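Local coordinates for protein cellulose hydrolase (Bacillus licheniformis, PDB 4YZT) that hydrolyses internal beta-1,4-glucosidic bonds of cellulose as a tri-modular family 5 (subfamily 4) endoglucanase, at residues 33-38 with 69-74; 266-271 with 300-305. One frame throughout, in Å; residues are numbered along the deposited sequence.

How the contacts relate
Both contacts are parallel strand pairs in the closed eight-stranded barrel of the catalytic TIM-barrel module. Contact 1 joins the first two strands, 34-36 and 70-73; contact 2, later in the chain, joins the last two, 267-272 and 299-303. Because strands 299-303 and 34-36 are themselves neighbours, the pairs lie on either side of the barrel's closing seam, their centres about 8 Å apart. The seam is stitched by probable hydrogen bonds from N36 N to W303 O and from G34 N to P301 O, both 2.9 Å. At the C-terminal strand ends a salt bridge joins R72 of contact 1 to E271 of contact 2, beside the bound sugar.

Contact 1 of 2, residues 33-38 with 69-74; sequences PGWNLG and KSVRIP
Strands 34-36 and 70-73 open the TIM barrel of this family 5 glycosidase, the two parallel strands of a beta-alpha-beta unit whose crossover carries helix 57-66. They stay in step from G34 beside S70 to N36 beside R72. The backbone ladder starts with K69 N to P33 O and W35 N to S70 O, continues with R72 N to W35 O (2.9 Å), and finishes with L37 N to R72 O (3.0 Å). At the base, S70 OG packs 3.3 Å from G34 CA, where no side chain intervenes, and donates to the M31 carbonyl oxygen. On the face shared by W35 and V71, valine CG1 meets the indole edge near its plane, 4.3 Å from W35 CE3, and I63 of helix 57-66 packs against the tryptophan.

The opposite face carries N36 and R72, lying side by side and pointing the same way. R72 has CG anti to its own N (chi1 176°) and an extended chain that runs past the asparagine amide; NE also forms a salt bridge with E158, and NH2 bonds to N161 OD1. N36 ND2 is held by the carbonyls of W303 and G270, which fixes the amide's rotation and leaves OD1 facing R72 NH1: N36 OD1 lies 2.9 Å from R72 NH1, 171° at the hydrogen and in the guanidinium plane, with the amide turned 79° from it.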
loop_
_atom_site.group_PDB
_atom_site.type_symbol
_atom_site.label_atom_id
_atom_site.label_comp_id
_atom_site.label_asym_id
_atom_site.label_seq_id
_atom_site.Cartn_x
_atom_site.Cartn_y
_atom_site.Cartn_z
ATOM N N PRO A 33 -8.279 2.337 12.464
ATOM C CA PRO A 33 -7.618 1.752 11.287
ATOM C C PRO A 33 -6.746 0.540 11.593
ATOM O O PRO A 33 -6.227 0.402 12.700
ATOM C CB PRO A 33 -6.738 2.901 10.789
ATOM C CG PRO A 33 -6.297 3.577 12.041
ATOM C CD PRO A 33 -7.470 3.432 13.032
ATOM N N GLY A 34 -6.532 -0.303 10.588
ATOM C CA GLY A 34 -5.719 -1.496 10.758
ATOM C C GLY A 34 -4.415 -1.430 9.974
ATOM O O GLY A 34 -4.238 -0.563 9.110
ATOM N N TRP A 35 -3.510 -2.362 10.270
ATOM C CA TRP A 35 -2.206 -2.429 9.604
ATOM C C TRP A 35 -1.768 -3.876 9.407
ATOM O O TRP A 35 -1.962 -4.706 10.299
ATOM C CB TRP A 35 -1.185 -1.666 10.442
ATOM C CG TRP A 35 0.251 -1.740 10.026
ATOM C CD1 TRP A 35 0.910 -0.885 9.174
ATOM C CD2 TRP A 35 1.247 -2.651 10.523
ATOM N NE1 TRP A 35 2.244 -1.233 9.092
ATOM C CE2 TRP A 35 2.473 -2.311 9.910
ATOM C CE3 TRP A 35 1.212 -3.735 11.404
ATOM C CZ2 TRP A 35 3.654 -3.005 10.165
ATOM C CZ3 TRP A 35 2.387 -4.437 11.640
ATOM C CH2 TRP A 35 3.586 -4.076 11.017
ATOM N N ASN A 36 -1.188 -4.182 8.249
ATOM C CA ASN A 36 -0.718 -5.541 7.942
ATOM C C ASN A 36 0.749 -5.757 8.267
ATOM O O ASN A 36 1.584 -4.912 7.928
ATOM C CB ASN A 36 -0.916 -5.868 6.451
ATOM C CG ASN A 36 -2.337 -6.261 6.108
ATOM O OD1 ASN A 36 -2.664 -7.458 6.030
ATOM N ND2 ASN A 36 -3.178 -5.264 5.834
ATOM N N LEU A 37 1.063 -6.891 8.896
ATOM C CA LEU A 37 2.452 -7.317 9.070
ATOM C C LEU A 37 2.876 -8.082 7.820
ATOM O O LEU A 37 3.020 -9.306 7.842
ATOM C CB LEU A 37 2.625 -8.196 10.321
ATOM C CG LEU A 37 4.055 -8.608 10.712
ATOM C CD1 LEU A 37 4.870 -7.452 11.309
ATOM C CD2 LEU A 37 4.025 -9.785 11.681
ATOM N N GLY A 38 3.059 -7.360 6.720
ATOM C CA GLY A 38 3.286 -7.997 5.429
ATOM C C GLY A 38 4.670 -8.611 5.265
ATOM O O GLY A 38 5.613 -8.231 5.962
ATOM N N LYS A 69 -5.693 0.400 15.612
ATOM C CA LYS A 69 -6.518 -0.374 16.542
ATOM C C LYS A 69 -6.483 -1.876 16.238
ATOM O O LYS A 69 -6.812 -2.705 17.089
ATOM C CB LYS A 69 -7.963 0.118 16.518
ATOM C CG LYS A 69 -8.149 1.518 17.078
ATOM C CD LYS A 69 -9.633 1.847 17.155
ATOM C CE LYS A 69 -9.890 3.278 17.590
ATOM N NZ LYS A 69 -11.359 3.554 17.586
ATOM N N SER A 70 -6.106 -2.236 15.023
ATOM C CA SER A 70 -6.079 -3.651 14.663
ATOM C C SER A 70 -4.873 -3.987 13.790
ATOM O O SER A 70 -4.307 -3.110 13.141
ATOM C CB SER A 70 -7.378 -4.053 13.947
ATOM O OG SER A 70 -7.549 -3.328 12.740
ATOM N N VAL A 71 -4.460 -5.252 13.821
ATOM C CA VAL A 71 -3.399 -5.732 12.958
ATOM C C VAL A 71 -3.840 -7.015 12.263
ATOM O O VAL A 71 -4.560 -7.836 12.832
ATOM C CB VAL A 71 -2.065 -5.978 13.724
ATOM C CG1 VAL A 71 -1.621 -4.704 14.448
ATOM C CG2 VAL A 71 -2.186 -7.137 14.704
ATOM N N ARG A 72 -3.417 -7.156 11.016
ATOM C CA ARG A 72 -3.596 -8.393 10.271
ATOM C C ARG A 72 -2.261 -9.106 10.173
ATOM O O ARG A 72 -1.263 -8.503 9.799
ATOM C CB ARG A 72 -4.158 -8.112 8.876
ATOM C CG ARG A 72 -4.307 -9.326 7.960
ATOM C CD ARG A 72 -5.272 -8.932 6.857
ATOM N NE ARG A 72 -5.641 -9.954 5.870
ATOM C CZ ARG A 72 -5.080 -10.107 4.669
ATOM N NH1 ARG A 72 -4.030 -9.367 4.304
ATOM N NH2 ARG A 72 -5.551 -11.033 3.830
ATOM N N ILE A 73 -2.250 -10.384 10.534
ATOM C CA ILE A 73 -1.023 -11.176 10.522
ATOM C C ILE A 73 -1.154 -12.274 9.479
ATOM O O ILE A 73 -1.666 -13.362 9.764
ATOM C CB ILE A 73 -0.714 -11.795 11.918
ATOM C CG1 ILE A 73 -0.650 -10.704 12.993
ATOM C CG2 ILE A 73 0.595 -12.583 11.900
ATOM C CD1 ILE A 73 -0.631 -11.240 14.418
ATOM N N PRO A 74 -0.726 -11.978 8.245
ATOM C CA PRO A 74 -0.779 -13.018 7.215
ATOM C C PRO A 74 0.208 -14.126 7.521
ATOM O O PRO A 74 1.338 -13.850 7.928
ATOM C CB PRO A 74 -0.416 -12.266 5.920
ATOM C CG PRO A 74 0.233 -11.027 6.331
ATOM C CD PRO A 74 -0.317 -10.667 7.698
#

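Contact 2 of 2, residues 266-271 with 300-305; sequences PVIIGE and VPMWWD. With BGC (beta-D-glucopyranose), chain B; BGC (beta-D-glucopyranose), chain C.
Backbone hydrogen bonds join V267-I269 to V300-M302 as parallel strands, I268 beside V300 and I269 beside P301. V300 N donates to V267 O at 2.9 Å, I269 N to V300 O at 2.7 Å, and M302 N to I269 O at 2.9 Å. Beyond this the ladder gives way to a CA-H...O contact from E271 CA to M302 O.

Apolar contacts fill the face carrying I268 and V300. These two side chains run alongside each other, while I268 CG2 touches M302 SD at 3.7 Å; the methionine reaches that methyl with CG beside its backbone N (chi1 -53°) and a nearly extended turn at chi2. L27 of helix 24-31 packs against both I268 and V300. I269 and P301 face the other way, toward helix 280-296, the crossover helix of this beta-alpha-beta unit.

Polar and aromatic contacts with the sugar gather at the C-terminal ends. The E271 carboxylate lies over one face of the W304 indole, its plane only 19° from the ring's, with E271 CD 3.5 Å from W304 CE3. The glutamate chain, extended beyond CG, carries the group alongside the ring to the glucose of chain B, whose O2 donates to E271 OE2 at 2.7 Å. With R72 at OE2 and Y225 OH at OE1, both oxygens have protein partners. The same glucose sets C3 over that indole face, toward the rim. From the ring edge, W304 NE1 donates to O2 of BGC (chain C) at 157° at the hydrogen. A carboxylate on strand seven beside a sugar-binding tryptophan after strand eight is the active-site layout of family 5 TIM-barrel glycosidases.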
loop_
_atom_site.group_PDB
_atom_site.type_symbol
_atom_site.label_atom_id
_atom_site.label_comp_id
_atom_site.label_asym_id
_atom_site.label_seq_id
_atom_site.Cartn_x
_atom_site.Cartn_y
_atom_site.Cartn_z
ATOM N N PRO A 266 -20.864 -6.934 8.913
ATOM C CA PRO A 266 -19.630 -6.146 9.041
ATOM C C PRO A 266 -18.706 -6.425 7.858
ATOM O O PRO A 266 -18.772 -7.514 7.272
ATOM C CB PRO A 266 -19.013 -6.650 10.351
ATOM C CG PRO A 266 -20.154 -7.345 11.079
ATOM C CD PRO A 266 -20.994 -7.933 9.981
ATOM N N VAL A 267 -17.865 -5.459 7.500
ATOM C CA VAL A 267 -16.958 -5.626 6.374
ATOM C C VAL A 267 -15.550 -5.142 6.716
ATOM O O VAL A 267 -15.361 -4.062 7.315
ATOM C CB VAL A 267 -17.485 -4.882 5.117
ATOM C CG1 VAL A 267 -16.450 -4.884 3.989
ATOM C CG2 VAL A 267 -18.800 -5.515 4.628
ATOM N N ILE A 268 -14.571 -5.967 6.351
ATOM C CA ILE A 268 -13.164 -5.621 6.485
ATOM C C ILE A 268 -12.510 -5.501 5.117
ATOM O O ILE A 268 -12.545 -6.435 4.321
ATOM C CB ILE A 268 -12.375 -6.673 7.304
ATOM C CG1 ILE A 268 -12.812 -6.668 8.764
ATOM C CG2 ILE A 268 -10.851 -6.402 7.222
ATOM C CD1 ILE A 268 -12.151 -7.770 9.614
ATOM N N ILE A 269 -11.916 -4.347 4.849
ATOM C CA ILE A 269 -11.064 -4.188 3.679
ATOM C C ILE A 269 -9.687 -4.685 4.109
ATOM O O ILE A 269 -8.946 -3.963 4.782
ATOM C CB ILE A 269 -11.022 -2.727 3.211
ATOM C CG1 ILE A 269 -12.433 -2.226 2.885
ATOM C CG2 ILE A 269 -10.142 -2.568 2.000
ATOM C CD1 ILE A 269 -12.589 -0.724 3.023
ATOM N N GLY A 270 -9.384 -5.941 3.795
ATOM C CA GLY A 270 -8.204 -6.583 4.366
ATOM C C GLY A 270 -6.884 -5.993 3.907
ATOM O O GLY A 270 -5.872 -6.092 4.617
ATOM N N GLU A 271 -6.887 -5.401 2.710
ATOM C CA GLU A 271 -5.706 -4.714 2.183
ATOM C C GLU A 271 -6.096 -3.531 1.309
ATOM O O GLU A 271 -6.999 -3.643 0.469
ATOM C CB GLU A 271 -4.819 -5.662 1.344
ATOM C CG GLU A 271 -4.286 -6.906 2.070
ATOM C CD GLU A 271 -3.425 -7.775 1.179
ATOM O OE1 GLU A 271 -2.905 -7.244 0.162
ATOM O OE2 GLU A 271 -3.254 -8.984 1.483
ATOM N N VAL A 300 -13.962 -1.549 7.744
ATOM C CA VAL A 300 -12.679 -1.452 8.432
ATOM C C VAL A 300 -11.540 -1.485 7.408
ATOM O O VAL A 300 -11.382 -2.471 6.685
ATOM C CB VAL A 300 -12.497 -2.605 9.427
ATOM C CG1 VAL A 300 -11.104 -2.557 10.071
ATOM C CG2 VAL A 300 -13.599 -2.616 10.483
ATOM N N PRO A 301 -10.756 -0.398 7.323
ATOM C CA PRO A 301 -9.639 -0.386 6.376
ATOM C C PRO A 301 -8.341 -0.883 7.006
ATOM O O PRO A 301 -7.876 -0.319 8.009
ATOM C CB PRO A 301 -9.536 1.094 5.983
ATOM C CG PRO A 301 -10.028 1.843 7.200
ATOM C CD PRO A 301 -10.977 0.917 7.953
ATOM N N MET A 302 -7.760 -1.928 6.420
ATOM C CA MET A 302 -6.482 -2.441 6.918
ATOM C C MET A 302 -5.372 -2.192 5.889
ATOM O O MET A 302 -5.429 -2.682 4.763
ATOM C CB MET A 302 -6.605 -3.934 7.263
ATOM C CG MET A 302 -7.785 -4.229 8.218
ATOM S SD MET A 302 -7.722 -5.814 9.086
ATOM C CE MET A 302 -6.469 -5.466 10.324
ATOM N N TRP A 303 -4.359 -1.426 6.300
ATOM C CA TRP A 303 -3.321 -0.893 5.392
ATOM C C TRP A 303 -2.280 -1.950 5.031
ATOM O O TRP A 303 -1.728 -2.601 5.927
ATOM C CB TRP A 303 -2.641 0.299 6.088
ATOM C CG TRP A 303 -1.936 1.332 5.260
ATOM C CD1 TRP A 303 -1.971 1.500 3.903
ATOM C CD2 TRP A 303 -1.101 2.380 5.774
ATOM N NE1 TRP A 303 -1.187 2.592 3.544
ATOM C CE2 TRP A 303 -0.657 3.147 4.679
ATOM C CE3 TRP A 303 -0.688 2.738 7.058
ATOM C CZ2 TRP A 303 0.189 4.249 4.831
ATOM C CZ3 TRP A 303 0.149 3.837 7.208
ATOM C CH2 TRP A 303 0.587 4.567 6.099
ATOM N N TRP A 304 -2.008 -2.128 3.742
ATOM C CA TRP A 304 -0.958 -3.079 3.346
ATOM C C TRP A 304 0.411 -2.444 3.444
ATOM O O TRP A 304 0.712 -1.443 2.781
ATOM C CB TRP A 304 -1.171 -3.625 1.928
ATOM C CG TRP A 304 -0.087 -4.622 1.555
ATOM C CD1 TRP A 304 0.927 -4.449 0.656
ATOM C CD2 TRP A 304 0.088 -5.941 2.108
ATOM N NE1 TRP A 304 1.730 -5.578 0.621
ATOM C CE2 TRP A 304 1.230 -6.507 1.498
ATOM C CE3 TRP A 304 -0.614 -6.695 3.058
ATOM C CZ2 TRP A 304 1.682 -7.795 1.802
ATOM C CZ3 TRP A 304 -0.164 -7.970 3.359
ATOM C CH2 TRP A 304 0.976 -8.507 2.734
ATOM N N ASP A 305 1.245 -3.055 4.276
ATOM C CA ASP A 305 2.610 -2.603 4.474
ATOM C C ASP A 305 3.534 -3.818 4.348
ATOM O O ASP A 305 3.558 -4.686 5.230
ATOM C CB ASP A 305 2.732 -1.923 5.840
ATOM C CG ASP A 305 4.091 -1.288 6.069
ATOM O OD1 ASP A 305 5.007 -1.505 5.245
ATOM O OD2 ASP A 305 4.246 -0.565 7.080
HETATM C C2 BGC B . -1.701 -10.013 -1.568
HETATM C C3 BGC B . -0.439 -9.476 -0.990
HETATM C C4 BGC B . 0.349 -8.751 -1.989
HETATM C C5 BGC B . -0.506 -7.624 -2.569
HETATM C C6 BGC B . 0.180 -6.710 -3.548
HETATM C C1 BGC B . -2.390 -8.808 -2.148
HETATM O O1 BGC B . -3.752 -8.941 -2.420
HETATM O O2 BGC B . -2.581 -10.566 -0.540
HETATM O O3 BGC B . 0.375 -10.537 -0.317
HETATM O O4 BGC B . 1.566 -8.234 -1.339
HETATM O O5 BGC B . -1.640 -8.251 -3.249
HETATM O O6 BGC B . 0.481 -7.478 -4.703
HETATM C C2 BGC C . 3.898 -7.770 -1.553
HETATM C C3 BGC C . 5.135 -8.076 -2.337
HETATM C C4 BGC C . 5.362 -9.554 -2.399
HETATM C C5 BGC C . 4.145 -10.262 -2.968
HETATM C C6 BGC C . 4.375 -11.751 -2.968
HETATM C C1 BGC C . 2.707 -8.492 -2.131
HETATM O O2 BGC C . 3.628 -6.351 -1.519
HETATM O O3 BGC C . 6.264 -7.373 -1.733
HETATM O O4 BGC C . 6.516 -9.926 -3.249
HETATM O O5 BGC C . 2.923 -9.958 -2.195
HETATM O O6 BGC C . 3.332 -12.407 -3.686
#